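Local coordinates for single-stranded DNA-binding protein (Thermus aquaticus, PDB 2FXQ) that binds single-stranded DNA and probably recruits partner proteins to their sites of action in DNA replication, recombination and repair, at residues Q7-G12 / L128-L133; E79-Y84 / Q98-F103; T150-L155 / E175-R180; L195-R200 / T217-L222. All blocks are in the same frame, centred on the assembly; numbering follows the deposited sequence.

In the fold
Contact 1 is the seam between the two OB folds of one chain, buried near its centre and partly shared with the second subunit. The other three lie within one fold or the other: contact 4 is buried like contact 1, while contacts 2 and 3 are partly buried. Contact 2 in the first OB fold and contact 4 in the second repeat one theme: a glycine at a sharp strand crossing faces an alanine, with paired charges toward the outer side. Both touch contact 1 through neighbouring strands. Contact 3, about 15 Å from the chain's centre to its own, is more peripheral; it adjoins contact 4 and replaces salt bridges across its strands with an aromatic-aliphatic patch.

Contact 1 (Q7-G12 / L128-L133); sequences QVFLIG and LNQVIL
The junction of the two OB folds is an antiparallel ladder of strands 5-14 and 129-137, in which Gln7 faces Ile132 and Phe9 faces Gln130 as hydrogen-bonded pairs. Gln130 N donates an almost straight bond to Phe9 O (2.8 Å, 170°), and Phe9 N answers to Gln130 O. With CG beside the backbone N (chi1 -50°), the Phe9 ring runs alongside Gln130, its CD2 4.1 Å from Gln130 CB and its plane nearly perpendicular to the amide. Phe9 CE2 reaches CD1 of Ile132 at 4.1 Å, and the same ring meets Phe9 of the second subunit. Gln7 brings OE1 to 3.8 Å from Ile132 CD1, while its NE2 bonds to Glu79 of the second subunit. At the other end Ile11 N binds Leu128 O, and Ile11 CG1 packs 3.8 Å from Leu128 CD2. An alanine at Ile11 lacks CG1, CG2 and CD1 and would probably open a gap beside Leu128, whose CB and CD2 would lose part of their packing. On the reverse face Leu10 lies beside Asn129, whose amide nitrogen bonds to Leu201 and Asp38. Two OB folds joined through their first strands are characteristic of the Thermus-type SSB, a dimer with four such folds.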
loop_
_atom_site.group_PDB
_atom_site.type_symbol
_atom_site.label_atom_id
_atom_site.label_comp_id
_atom_site.label_asym_id
_atom_site.label_seq_id
_atom_site.Cartn_x
_atom_site.Cartn_y
_atom_site.Cartn_z
ATOM N N GLN A 7 3.630 -8.638 -2.665
ATOM C CA GLN A 7 2.419 -7.880 -3.021
ATOM C C GLN A 7 2.797 -6.650 -3.746
ATOM O O GLN A 7 3.720 -5.973 -3.339
ATOM C CB GLN A 7 1.657 -7.426 -1.727
ATOM C CG GLN A 7 1.340 -8.673 -0.820
ATOM C CD GLN A 7 0.655 -8.272 0.517
ATOM O OE1 GLN A 7 1.005 -7.248 1.093
ATOM N NE2 GLN A 7 -0.330 -9.055 0.974
ATOM N N VAL A 8 2.056 -6.331 -4.811
ATOM C CA VAL A 8 2.327 -5.164 -5.634
ATOM C C VAL A 8 0.992 -4.423 -5.827
ATOM O O VAL A 8 -0.064 -5.080 -6.025
ATOM C CB VAL A 8 2.797 -5.607 -7.086
ATOM C CG1 VAL A 8 3.036 -4.349 -7.980
ATOM C CG2 VAL A 8 4.008 -6.545 -6.993
ATOM N N PHE A 9 1.026 -3.079 -5.765
ATOM C CA PHE A 9 -0.163 -2.224 -5.974
ATOM C C PHE A 9 0.287 -1.166 -6.914
ATOM O O PHE A 9 1.348 -0.543 -6.684
ATOM C CB PHE A 9 -0.587 -1.552 -4.624
ATOM C CG PHE A 9 -0.701 -2.527 -3.481
ATOM C CD1 PHE A 9 -1.934 -3.047 -3.117
ATOM C CD2 PHE A 9 0.452 -2.972 -2.777
ATOM C CE1 PHE A 9 -2.039 -4.041 -2.095
ATOM C CE2 PHE A 9 0.324 -3.939 -1.726
ATOM C CZ PHE A 9 -0.895 -4.462 -1.411
ATOM N N LEU A 10 -0.434 -0.963 -8.026
ATOM C CA LEU A 10 0.041 -0.035 -9.042
ATOM C C LEU A 10 -1.162 0.612 -9.609
ATOM O O LEU A 10 -2.229 -0.048 -9.757
ATOM C CB LEU A 10 0.606 -0.820 -10.248
ATOM C CG LEU A 10 1.987 -1.330 -10.313
ATOM C CD1 LEU A 10 2.162 -2.023 -11.708
ATOM C CD2 LEU A 10 2.963 -0.147 -10.036
ATOM N N ILE A 11 -1.062 1.889 -9.883
ATOM C CA ILE A 11 -1.981 2.461 -10.867
ATOM C C ILE A 11 -1.076 3.023 -11.952
ATOM O O ILE A 11 -0.150 3.785 -11.651
ATOM C CB ILE A 11 -2.805 3.640 -10.240
ATOM C CG1 ILE A 11 -3.718 3.100 -9.119
ATOM C CG2 ILE A 11 -3.588 4.437 -11.373
ATOM C CD1 ILE A 11 -4.421 4.259 -8.270
ATOM N N GLY A 12 -1.372 2.724 -13.215
ATOM C CA GLY A 12 -0.579 3.249 -14.329
ATOM C C GLY A 12 -1.440 3.382 -15.549
ATOM O O GLY A 12 -2.595 2.903 -15.583
ATOM N N LEU A 128 0.607 5.680 -7.195
ATOM C CA LEU A 128 0.540 4.329 -6.646
ATOM C C LEU A 128 1.534 3.381 -7.421
ATOM O O LEU A 128 1.348 2.943 -8.563
ATOM C CB LEU A 128 -0.909 3.807 -6.493
ATOM C CG LEU A 128 -1.112 2.577 -5.588
ATOM C CD1 LEU A 128 -1.092 2.916 -4.091
ATOM C CD2 LEU A 128 -2.347 1.758 -5.893
ATOM N N ASN A 129 2.640 3.109 -6.742
ATOM C CA ASN A 129 3.547 2.099 -7.195
ATOM C C ASN A 129 4.144 1.632 -5.891
ATOM O O ASN A 129 5.015 2.296 -5.332
ATOM C CB ASN A 129 4.565 2.776 -8.084
ATOM C CG ASN A 129 5.765 1.936 -8.334
ATOM O OD1 ASN A 129 5.772 0.779 -7.939
ATOM N ND2 ASN A 129 6.767 2.482 -9.061
ATOM N N GLN A 130 3.601 0.566 -5.337
ATOM C CA GLN A 130 4.032 0.072 -4.033
ATOM C C GLN A 130 4.291 -1.417 -4.081
ATOM O O GLN A 130 3.508 -2.182 -4.683
ATOM C CB GLN A 130 2.951 0.323 -2.945
ATOM C CG GLN A 130 3.369 -0.275 -1.491
ATOM C CD GLN A 130 2.775 0.462 -0.261
ATOM O OE1 GLN A 130 3.306 1.500 0.195
ATOM N NE2 GLN A 130 1.682 -0.087 0.272
ATOM N N VAL A 131 5.391 -1.863 -3.443
ATOM C CA VAL A 131 5.621 -3.263 -3.338
ATOM C C VAL A 131 5.841 -3.588 -1.842
ATOM O O VAL A 131 6.469 -2.802 -1.132
ATOM C CB VAL A 131 6.971 -3.581 -4.103
ATOM C CG1 VAL A 131 7.336 -5.053 -3.874
ATOM C CG2 VAL A 131 6.834 -3.265 -5.660
ATOM N N ILE A 132 5.283 -4.722 -1.369
ATOM C CA ILE A 132 5.554 -5.189 -0.004
ATOM C C ILE A 132 6.159 -6.587 -0.173
ATOM O O ILE A 132 5.531 -7.478 -0.789
ATOM C CB ILE A 132 4.300 -5.232 0.834
ATOM C CG1 ILE A 132 3.719 -3.804 0.955
ATOM C CG2 ILE A 132 4.662 -5.785 2.281
ATOM C CD1 ILE A 132 2.333 -3.759 1.805
ATOM N N LEU A 133 7.377 -6.794 0.367
ATOM C CA LEU A 133 7.971 -8.117 0.299
ATOM C C LEU A 133 8.361 -8.506 1.715
ATOM O O LEU A 133 8.818 -7.663 2.495
ATOM C CB LEU A 133 9.298 -8.121 -0.525
ATOM C CG LEU A 133 9.238 -7.622 -1.980
ATOM C CD1 LEU A 133 10.631 -7.580 -2.671
ATOM C CD2 LEU A 133 8.247 -8.497 -2.787
#

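Contact 2 (E79-Y84 / Q98-F103); sequences EGRLEY and QVRAEF
Arg81 runs out beside Glu102 and Arg100, and each step along its chain finds a neighbour. Arg81 CB lies 3.9 Å from Glu102 OE2. CG and CD, in an extended chain that leaves the backbone between N and the carbonyl carbon (chi1 62°), pass in front of the two oxygens of the same carboxylate, close to its plane, and the guanidinium has Arg100 CG over one face, toward its rim. At the tip, NH1 forms a salt bridge with Glu102 OE1, though its hydrogen bond is bent and weak. Arg81 NH2 stands over the centre of the Arg100 guanidinium, 3.5 Å from Arg100 CZ, with the two planes 56° apart. That approach of like charges is probably eased because Arg100 NH1 reaches Glu83 OE2 at 2.7 Å. Next to this group sits a classic beta bulge, where the chain turns the corner between strands 97-101 and 103-106 of the OB barrel: Glu79 O accepts from both Glu102 N (2.7 Å) and Phe103 N (3.3 Å). Gly80 follows, its CA 3.1 Å from Arg100 O, where a CB would collide with that oxygen. Within the bulge Glu79 lies alongside Phe103, Glu79 CD 3.6 Å from Phe103 CZ, while its OE2 bonds to Gln7 of the second subunit. At the other end Gln98 NE2 meets Glu83 OE1 on its anti side, close to the amide plane.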
loop_
_atom_site.group_PDB
_atom_site.type_symbol
_atom_site.label_atom_id
_atom_site.label_comp_id
_atom_site.label_asym_id
_atom_site.label_seq_id
_atom_site.Cartn_x
_atom_site.Cartn_y
_atom_site.Cartn_z
ATOM N N GLU A 79 -3.655 -5.098 -8.481
ATOM C CA GLU A 79 -2.977 -5.745 -7.368
ATOM C C GLU A 79 -2.456 -7.100 -7.817
ATOM O O GLU A 79 -3.120 -7.836 -8.559
ATOM C CB GLU A 79 -3.932 -5.948 -6.158
ATOM C CG GLU A 79 -4.383 -4.616 -5.540
ATOM C CD GLU A 79 -5.064 -4.762 -4.173
ATOM O OE1 GLU A 79 -5.390 -3.705 -3.535
ATOM O OE2 GLU A 79 -5.160 -5.911 -3.700
ATOM N N GLY A 80 -1.250 -7.435 -7.386
ATOM C CA GLY A 80 -0.705 -8.703 -7.838
ATOM C C GLY A 80 0.544 -9.040 -7.073
ATOM O O GLY A 80 0.696 -8.640 -5.907
ATOM N N ARG A 81 1.413 -9.780 -7.738
ATOM C CA ARG A 81 2.653 -10.257 -7.127
ATOM C C ARG A 81 3.760 -10.156 -8.190
ATOM O O ARG A 81 3.496 -10.175 -9.393
ATOM C CB ARG A 81 2.464 -11.686 -6.551
ATOM C CG ARG A 81 2.113 -12.763 -7.592
ATOM C CD ARG A 81 1.901 -14.150 -6.944
ATOM N NE ARG A 81 1.845 -15.224 -7.937
ATOM C CZ ARG A 81 0.759 -15.592 -8.630
ATOM N NH1 ARG A 81 -0.395 -14.957 -8.470
ATOM N NH2 ARG A 81 0.844 -16.586 -9.513
ATOM N N LEU A 82 5.013 -10.111 -7.751
ATOM C CA LEU A 82 6.140 -10.152 -8.663
ATOM C C LEU A 82 6.494 -11.549 -9.067
ATOM O O LEU A 82 6.518 -12.461 -8.240
ATOM C CB LEU A 82 7.375 -9.524 -8.039
ATOM C CG LEU A 82 7.159 -8.074 -7.766
ATOM C CD1 LEU A 82 8.390 -7.635 -6.990
ATOM C CD2 LEU A 82 7.042 -7.248 -9.068
ATOM N N GLU A 83 6.807 -11.703 -10.351
ATOM C CA GLU A 83 7.272 -13.005 -10.869
ATOM C C GLU A 83 8.225 -12.831 -12.067
ATOM O O GLU A 83 8.406 -11.735 -12.578
ATOM C CB GLU A 83 6.058 -13.837 -11.261
ATOM C CG GLU A 83 5.551 -13.565 -12.660
ATOM C CD GLU A 83 4.313 -14.368 -13.049
ATOM O OE1 GLU A 83 3.747 -14.035 -14.118
ATOM O OE2 GLU A 83 3.901 -15.299 -12.299
ATOM N N TYR A 84 8.810 -13.928 -12.526
ATOM C CA TYR A 84 9.579 -13.919 -13.774
ATOM C C TYR A 84 8.807 -14.416 -14.989
ATOM O O TYR A 84 7.952 -15.295 -14.879
ATOM C CB TYR A 84 10.868 -14.699 -13.601
ATOM C CG TYR A 84 11.778 -14.067 -12.597
ATOM C CD1 TYR A 84 11.727 -14.445 -11.258
ATOM C CD2 TYR A 84 12.695 -13.084 -12.978
ATOM C CE1 TYR A 84 12.567 -13.870 -10.321
ATOM C CE2 TYR A 84 13.546 -12.495 -12.043
ATOM C CZ TYR A 84 13.471 -12.894 -10.715
ATOM O OH TYR A 84 14.293 -12.321 -9.781
ATOM N N GLN A 98 8.133 -9.381 -13.827
ATOM C CA GLN A 98 6.845 -8.830 -14.235
ATOM C C GLN A 98 5.870 -8.897 -13.059
ATOM O O GLN A 98 6.145 -9.559 -12.068
ATOM C CB GLN A 98 6.272 -9.556 -15.468
ATOM C CG GLN A 98 5.669 -10.874 -15.166
ATOM C CD GLN A 98 5.223 -11.690 -16.409
ATOM O OE1 GLN A 98 5.306 -11.235 -17.547
ATOM N NE2 GLN A 98 4.734 -12.889 -16.157
ATOM N N VAL A 99 4.747 -8.234 -13.212
ATOM C CA VAL A 99 3.712 -8.275 -12.173
ATOM C C VAL A 99 2.715 -9.289 -12.708
ATOM O O VAL A 99 2.212 -9.110 -13.813
ATOM C CB VAL A 99 3.018 -6.939 -12.039
ATOM C CG1 VAL A 99 1.798 -7.060 -11.035
ATOM C CG2 VAL A 99 4.064 -5.889 -11.622
ATOM N N ARG A 100 2.381 -10.300 -11.917
ATOM C CA ARG A 100 1.243 -11.165 -12.249
ATOM C C ARG A 100 0.050 -10.579 -11.501
ATOM O O ARG A 100 0.049 -10.545 -10.256
ATOM C CB ARG A 100 1.526 -12.605 -11.777
ATOM C CG ARG A 100 0.253 -13.470 -11.778
ATOM C CD ARG A 100 -0.154 -14.070 -13.114
ATOM N NE ARG A 100 -0.507 -15.486 -12.901
ATOM C CZ ARG A 100 0.352 -16.508 -12.987
ATOM N NH1 ARG A 100 1.632 -16.313 -13.348
ATOM N NH2 ARG A 100 -0.085 -17.739 -12.755
ATOM N N ALA A 101 -0.972 -10.118 -12.229
ATOM C CA ALA A 101 -2.113 -9.507 -11.576
ATOM C C ALA A 101 -2.974 -10.604 -10.953
ATOM O O ALA A 101 -3.288 -11.642 -11.575
ATOM C CB ALA A 101 -2.949 -8.674 -12.546
ATOM N N GLU A 102 -3.394 -10.302 -9.729
ATOM C CA GLU A 102 -4.420 -11.034 -9.005
ATOM C C GLU A 102 -5.751 -10.523 -9.561
ATOM O O GLU A 102 -6.648 -11.320 -9.918
ATOM C CB GLU A 102 -4.270 -10.800 -7.484
ATOM C CG GLU A 102 -3.713 -12.007 -6.695
ATOM C CD GLU A 102 -2.182 -12.267 -6.833
ATOM O OE1 GLU A 102 -1.777 -12.971 -7.810
ATOM O OE2 GLU A 102 -1.364 -11.800 -5.962
ATOM N N PHE A 103 -5.877 -9.210 -9.731
ATOM C CA PHE A 103 -7.068 -8.656 -10.437
ATOM C C PHE A 103 -6.692 -7.259 -10.855
ATOM O O PHE A 103 -5.688 -6.695 -10.370
ATOM C CB PHE A 103 -8.319 -8.548 -9.530
ATOM C CG PHE A 103 -8.129 -7.628 -8.333
ATOM C CD1 PHE A 103 -8.456 -6.280 -8.417
ATOM C CD2 PHE A 103 -7.637 -8.122 -7.143
ATOM C CE1 PHE A 103 -8.228 -5.446 -7.374
ATOM C CE2 PHE A 103 -7.483 -7.304 -6.043
ATOM C CZ PHE A 103 -7.749 -5.971 -6.160
#

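Contact 3 (T150-L155 / E175-R180); sequences TAVVRL and EVQAWR
The indole of Trp179 carries Val152 on one face: CG2 sits 3.7 Å from the centroid of the six-membered ring, squarely on its normal, in a CH-pi contact. At the ring edge, near its plane, Thr150 CG2 comes to 3.8 Å from Trp179 CE3. The Val152 methyl reaches the ring because CG2 is anti to the backbone N, with CG1 turned between N and the carbonyl carbon (chi1 57°). The Arg180 guanidinium bonds through NH2 to the carbonyl of Thr41, and its own chain is touched by Thr150 where Thr150 CG2 lies 3.7 Å from Arg180 CG. An alanine in place of Trp179 takes the indole away and would probably leave the methyls of Val152 and Thr150 without their aromatic partner. The hairpin of strands 151-160 and 171-179 is held by paired backbone bonds, Val153 with Ala178 and Leu155 with Val176. On the opposite face of the hairpin from Trp179, Val153 CG1 packs 3.8 Å from Ala178 CB, and Val153 also touches Ala183 and Ala186 of helix 180-186. The ladder ends with Arg180 N giving a 2.7 Å bond to Ala151 O, from above the carbonyl plane, just where the chain leaves the strand. Farther along, Glu175 OE2 lies 3.5 Å from Arg154 CG but makes its salt bridge with Arg139. The chemistry is thus split: aliphatic packing toward the helix, and on the other face a partly exposed aromatic bedded on aliphatic groups, which is consistent with a surface for single-stranded DNA.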
loop_
_atom_site.group_PDB
_atom_site.type_symbol
_atom_site.label_atom_id
_atom_site.label_comp_id
_atom_site.label_asym_id
_atom_site.label_seq_id
_atom_site.Cartn_x
_atom_site.Cartn_y
_atom_site.Cartn_z
ATOM N N THR A 150 27.282 8.217 -2.907
ATOM C CA THR A 150 26.009 7.800 -2.296
ATOM C C THR A 150 26.087 6.305 -1.981
ATOM O O THR A 150 26.395 5.544 -2.875
ATOM C CB THR A 150 24.900 7.947 -3.328
ATOM O OG1 THR A 150 24.954 9.264 -3.852
ATOM C CG2 THR A 150 23.465 7.781 -2.678
ATOM N N ALA A 151 25.712 5.897 -0.767
ATOM C CA ALA A 151 25.648 4.493 -0.387
ATOM C C ALA A 151 24.538 3.781 -1.136
ATOM O O ALA A 151 23.422 4.306 -1.306
ATOM C CB ALA A 151 25.428 4.311 1.134
ATOM N N VAL A 152 24.836 2.566 -1.573
ATOM C CA VAL A 152 23.832 1.784 -2.296
ATOM C C VAL A 152 24.124 0.319 -2.017
ATOM O O VAL A 152 25.285 -0.111 -1.985
ATOM C CB VAL A 152 23.847 2.137 -3.814
ATOM C CG1 VAL A 152 25.208 1.929 -4.440
ATOM C CG2 VAL A 152 22.745 1.347 -4.627
ATOM N N VAL A 153 23.075 -0.464 -1.892
ATOM C CA VAL A 153 23.230 -1.884 -1.661
ATOM C C VAL A 153 22.230 -2.692 -2.504
ATOM O O VAL A 153 21.096 -2.259 -2.704
ATOM C CB VAL A 153 23.051 -2.212 -0.145
ATOM C CG1 VAL A 153 21.602 -2.074 0.306
ATOM C CG2 VAL A 153 23.597 -3.611 0.137
ATOM N N ARG A 154 22.623 -3.869 -2.939
ATOM C CA ARG A 154 21.697 -4.778 -3.614
ATOM C C ARG A 154 21.442 -5.914 -2.652
ATOM O O ARG A 154 22.380 -6.489 -2.067
ATOM C CB ARG A 154 22.371 -5.324 -4.895
ATOM C CG ARG A 154 21.546 -6.377 -5.690
ATOM C CD ARG A 154 22.220 -6.913 -7.056
ATOM N NE ARG A 154 23.668 -6.646 -7.120
ATOM C CZ ARG A 154 24.617 -7.331 -6.453
ATOM N NH1 ARG A 154 24.301 -8.366 -5.674
ATOM N NH2 ARG A 154 25.896 -6.976 -6.561
ATOM N N LEU A 155 20.198 -6.290 -2.478
ATOM C CA LEU A 155 19.919 -7.325 -1.498
ATOM C C LEU A 155 19.218 -8.421 -2.296
ATOM O O LEU A 155 18.339 -8.102 -3.110
ATOM C CB LEU A 155 18.945 -6.753 -0.422
ATOM C CG LEU A 155 19.439 -5.555 0.377
ATOM C CD1 LEU A 155 18.327 -4.886 1.347
ATOM C CD2 LEU A 155 20.661 -5.924 1.198
ATOM N N GLU A 175 15.355 -9.281 -6.267
ATOM C CA GLU A 175 16.503 -8.401 -5.952
ATOM C C GLU A 175 15.888 -7.072 -5.452
ATOM O O GLU A 175 14.858 -6.615 -5.982
ATOM C CB GLU A 175 17.385 -8.169 -7.185
ATOM C CG GLU A 175 18.106 -9.405 -7.701
ATOM C CD GLU A 175 19.043 -10.028 -6.675
ATOM O OE1 GLU A 175 19.264 -11.285 -6.700
ATOM O OE2 GLU A 175 19.569 -9.254 -5.842
ATOM N N VAL A 176 16.482 -6.484 -4.415
ATOM C CA VAL A 176 15.983 -5.188 -3.896
ATOM C C VAL A 176 17.178 -4.247 -3.823
ATOM O O VAL A 176 18.282 -4.667 -3.456
ATOM C CB VAL A 176 15.382 -5.409 -2.488
ATOM C CG1 VAL A 176 14.969 -4.076 -1.791
ATOM C CG2 VAL A 176 14.122 -6.286 -2.603
ATOM N N GLN A 177 16.981 -2.977 -4.149
ATOM C CA GLN A 177 18.094 -2.020 -4.061
ATOM C C GLN A 177 17.686 -0.994 -3.018
ATOM O O GLN A 177 16.513 -0.599 -2.940
ATOM C CB GLN A 177 18.277 -1.355 -5.448
ATOM C CG GLN A 177 19.492 -0.473 -5.522
ATOM C CD GLN A 177 19.739 0.019 -6.945
ATOM O OE1 GLN A 177 20.834 -0.162 -7.484
ATOM N NE2 GLN A 177 18.723 0.619 -7.548
ATOM N N ALA A 178 18.641 -0.559 -2.205
ATOM C CA ALA A 178 18.349 0.455 -1.216
ATOM C C ALA A 178 19.470 1.467 -1.289
ATOM O O ALA A 178 20.584 1.123 -1.697
ATOM C CB ALA A 178 18.303 -0.153 0.176
ATOM N N TRP A 179 19.176 2.695 -0.897
ATOM C CA TRP A 179 20.083 3.839 -1.059
ATOM C C TRP A 179 20.345 4.575 0.239
ATOM O O TRP A 179 19.521 4.533 1.169
ATOM C CB TRP A 179 19.475 4.872 -2.020
ATOM C CG TRP A 179 19.347 4.343 -3.365
ATOM C CD1 TRP A 179 18.298 3.593 -3.867
ATOM C CD2 TRP A 179 20.286 4.488 -4.436
ATOM N NE1 TRP A 179 18.548 3.266 -5.185
ATOM C CE2 TRP A 179 19.763 3.785 -5.554
ATOM C CE3 TRP A 179 21.517 5.136 -4.573
ATOM C CZ2 TRP A 179 20.424 3.731 -6.786
ATOM C CZ3 TRP A 179 22.178 5.076 -5.798
ATOM C CH2 TRP A 179 21.626 4.375 -6.887
ATOM N N ARG A 180 21.462 5.313 0.285
ATOM C CA ARG A 180 21.729 6.269 1.393
ATOM C C ARG A 180 21.661 5.620 2.765
ATOM O O ARG A 180 22.219 4.561 2.963
ATOM C CB ARG A 180 20.744 7.451 1.300
ATOM C CG ARG A 180 20.926 8.223 -0.012
ATOM C CD ARG A 180 20.044 9.476 -0.136
ATOM N NE ARG A 180 20.452 10.251 -1.315
ATOM C CZ ARG A 180 19.720 10.448 -2.396
ATOM N NH1 ARG A 180 18.503 9.927 -2.494
ATOM N NH2 ARG A 180 20.208 11.177 -3.393
#

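Contact 4 (L195-R200 / T217-L222); sequences LLVIGR and TRVEAL
Gly199 and Ala221 meet where the two strands of a hairpin cross at 120°, and here the packing is tightest. Gly199 CA lies 2.9 Å from Glu220 O, close enough that a CB would strike that oxygen and press on Ala221 and Val219. Just inside, Val197 puts its CG1, anti to the backbone N (chi1 178°), 3.9 Å from Ala221 CB and 4.2 Å from Val219 CG1, an apolar patch that continues onto Val176 and Leu157. Backbone bonds bracket the crossing: Leu222 N to Ile198 O is 2.7 Å, and Glu220 N binds Arg200 O in return for Arg200 N on Glu220 O. Toward the outer side the contact opens into longer, polar side chains. Arg200 extends alongside Glu220 and grips one oxygen with two nitrogens: Arg200 NE to Glu220 OE2 is 2.8 Å, and Arg200 NH2 to Glu220 OE2 is 3.1 Å. Both bonds lie in the guanidinium plane; NH2 is met by the syn lone pair of OE2, whereas NE arrives from above the carboxylate plane, the two planes being 40° apart. NH1 of Arg200 goes instead to the carbonyl of Ala39. The exposed Leu222 crosses the arginine's aliphatic part, CD1 to Arg200 CD 4.0 Å, at the corner where strand 213-225 is interrupted. Such a steep crossing, with a glycine where the backbones come together, fits the strongly coiled antiparallel strands of an OB-fold barrel.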
loop_
_atom_site.group_PDB
_atom_site.type_symbol
_atom_site.label_atom_id
_atom_site.label_comp_id
_atom_site.label_asym_id
_atom_site.label_seq_id
_atom_site.Cartn_x
_atom_site.Cartn_y
_atom_site.Cartn_z
ATOM N N LEU A 195 13.676 -10.066 6.419
ATOM C CA LEU A 195 13.574 -8.683 6.022
ATOM C C LEU A 195 12.167 -8.400 5.513
ATOM O O LEU A 195 11.662 -9.113 4.631
ATOM C CB LEU A 195 14.589 -8.402 4.917
ATOM C CG LEU A 195 14.759 -6.932 4.522
ATOM C CD1 LEU A 195 15.227 -6.097 5.746
ATOM C CD2 LEU A 195 15.737 -6.811 3.313
ATOM N N LEU A 196 11.574 -7.290 5.999
ATOM C CA LEU A 196 10.348 -6.721 5.399
ATOM C C LEU A 196 10.723 -5.502 4.548
ATOM O O LEU A 196 11.463 -4.628 5.024
ATOM C CB LEU A 196 9.429 -6.272 6.557
ATOM C CG LEU A 196 8.168 -5.429 6.158
ATOM C CD1 LEU A 196 7.217 -6.300 5.301
ATOM C CD2 LEU A 196 7.422 -4.971 7.407
ATOM N N VAL A 197 10.276 -5.452 3.290
ATOM C CA VAL A 197 10.621 -4.310 2.447
ATOM C C VAL A 197 9.314 -3.624 2.063
ATOM O O VAL A 197 8.392 -4.309 1.617
ATOM C CB VAL A 197 11.173 -4.816 1.192
ATOM C CG1 VAL A 197 11.555 -3.668 0.162
ATOM C CG2 VAL A 197 12.461 -5.736 1.487
ATOM N N ILE A 198 9.270 -2.294 2.170
ATOM C CA ILE A 198 8.178 -1.542 1.585
ATOM C C ILE A 198 8.890 -0.732 0.495
ATOM O O ILE A 198 9.837 -0.019 0.801
ATOM C CB ILE A 198 7.429 -0.594 2.600
ATOM C CG1 ILE A 198 7.097 -1.248 3.989
ATOM C CG2 ILE A 198 6.206 0.126 1.877
ATOM C CD1 ILE A 198 6.033 -2.312 4.013
ATOM N N GLY A 199 8.488 -0.879 -0.755
ATOM C CA GLY A 199 9.239 -0.173 -1.774
ATOM C C GLY A 199 8.379 0.119 -2.983
ATOM O O GLY A 199 7.176 0.191 -2.873
ATOM N N ARG A 200 9.021 0.243 -4.130
ATOM C CA ARG A 200 8.299 0.567 -5.352
ATOM C C ARG A 200 9.058 -0.100 -6.477
ATOM O O ARG A 200 10.246 -0.406 -6.343
ATOM C CB ARG A 200 8.244 2.093 -5.540
ATOM C CG ARG A 200 9.573 2.806 -5.587
ATOM C CD ARG A 200 9.317 4.316 -5.802
ATOM N NE ARG A 200 10.573 5.040 -5.770
ATOM C CZ ARG A 200 10.667 6.366 -5.862
ATOM N NH1 ARG A 200 9.589 7.122 -6.035
ATOM N NH2 ARG A 200 11.846 6.934 -5.846
ATOM N N THR A 217 13.796 -4.353 -14.489
ATOM C CA THR A 217 12.859 -3.919 -13.449
ATOM C C THR A 217 13.425 -4.405 -12.124
ATOM O O THR A 217 13.864 -5.541 -12.024
ATOM C CB THR A 217 11.418 -4.477 -13.684
ATOM O OG1 THR A 217 10.742 -3.751 -14.726
ATOM C CG2 THR A 217 10.494 -4.170 -12.448
ATOM N N ARG A 218 13.451 -3.551 -11.092
ATOM C CA ARG A 218 13.774 -4.035 -9.770
ATOM C C ARG A 218 12.922 -3.287 -8.707
ATOM O O ARG A 218 12.244 -2.296 -9.008
ATOM C CB ARG A 218 15.227 -3.795 -9.351
ATOM C CG ARG A 218 16.305 -3.856 -10.410
ATOM C CD ARG A 218 17.386 -2.835 -10.100
ATOM N NE ARG A 218 18.187 -3.223 -8.944
ATOM C CZ ARG A 218 19.527 -3.243 -8.938
ATOM N NH1 ARG A 218 20.213 -2.887 -10.029
ATOM N NH2 ARG A 218 20.187 -3.610 -7.839
ATOM N N VAL A 219 13.064 -3.745 -7.492
ATOM C CA VAL A 219 12.349 -3.134 -6.366
ATOM C C VAL A 219 13.333 -2.178 -5.730
ATOM O O VAL A 219 14.453 -2.590 -5.399
ATOM C CB VAL A 219 11.868 -4.199 -5.355
ATOM C CG1 VAL A 219 11.358 -3.534 -4.032
ATOM C CG2 VAL A 219 10.802 -5.153 -6.069
ATOM N N GLU A 220 12.888 -0.939 -5.511
ATOM C CA GLU A 220 13.675 -0.008 -4.707
ATOM C C GLU A 220 13.031 -0.006 -3.317
ATOM O O GLU A 220 11.795 0.244 -3.177
ATOM C CB GLU A 220 13.673 1.383 -5.353
ATOM C CG GLU A 220 14.371 2.380 -4.401
ATOM C CD GLU A 220 14.118 3.849 -4.710
ATOM O OE1 GLU A 220 14.823 4.681 -4.054
ATOM O OE2 GLU A 220 13.242 4.158 -5.554
ATOM N N ALA A 221 13.815 -0.313 -2.258
ATOM C CA ALA A 221 13.330 -0.180 -0.866
ATOM C C ALA A 221 13.130 1.255 -0.439
ATOM O O ALA A 221 13.982 2.110 -0.706
ATOM C CB ALA A 221 14.295 -0.855 0.107
ATOM N N LEU A 222 11.965 1.562 0.154
ATOM C CA LEU A 222 11.733 2.863 0.748
ATOM C C LEU A 222 11.698 2.743 2.281
ATOM O O LEU A 222 11.999 3.712 2.970
ATOM C CB LEU A 222 10.441 3.463 0.226
ATOM C CG LEU A 222 10.483 3.662 -1.311
ATOM C CD1 LEU A 222 9.113 4.185 -1.779
ATOM C CD2 LEU A 222 11.616 4.649 -1.747
#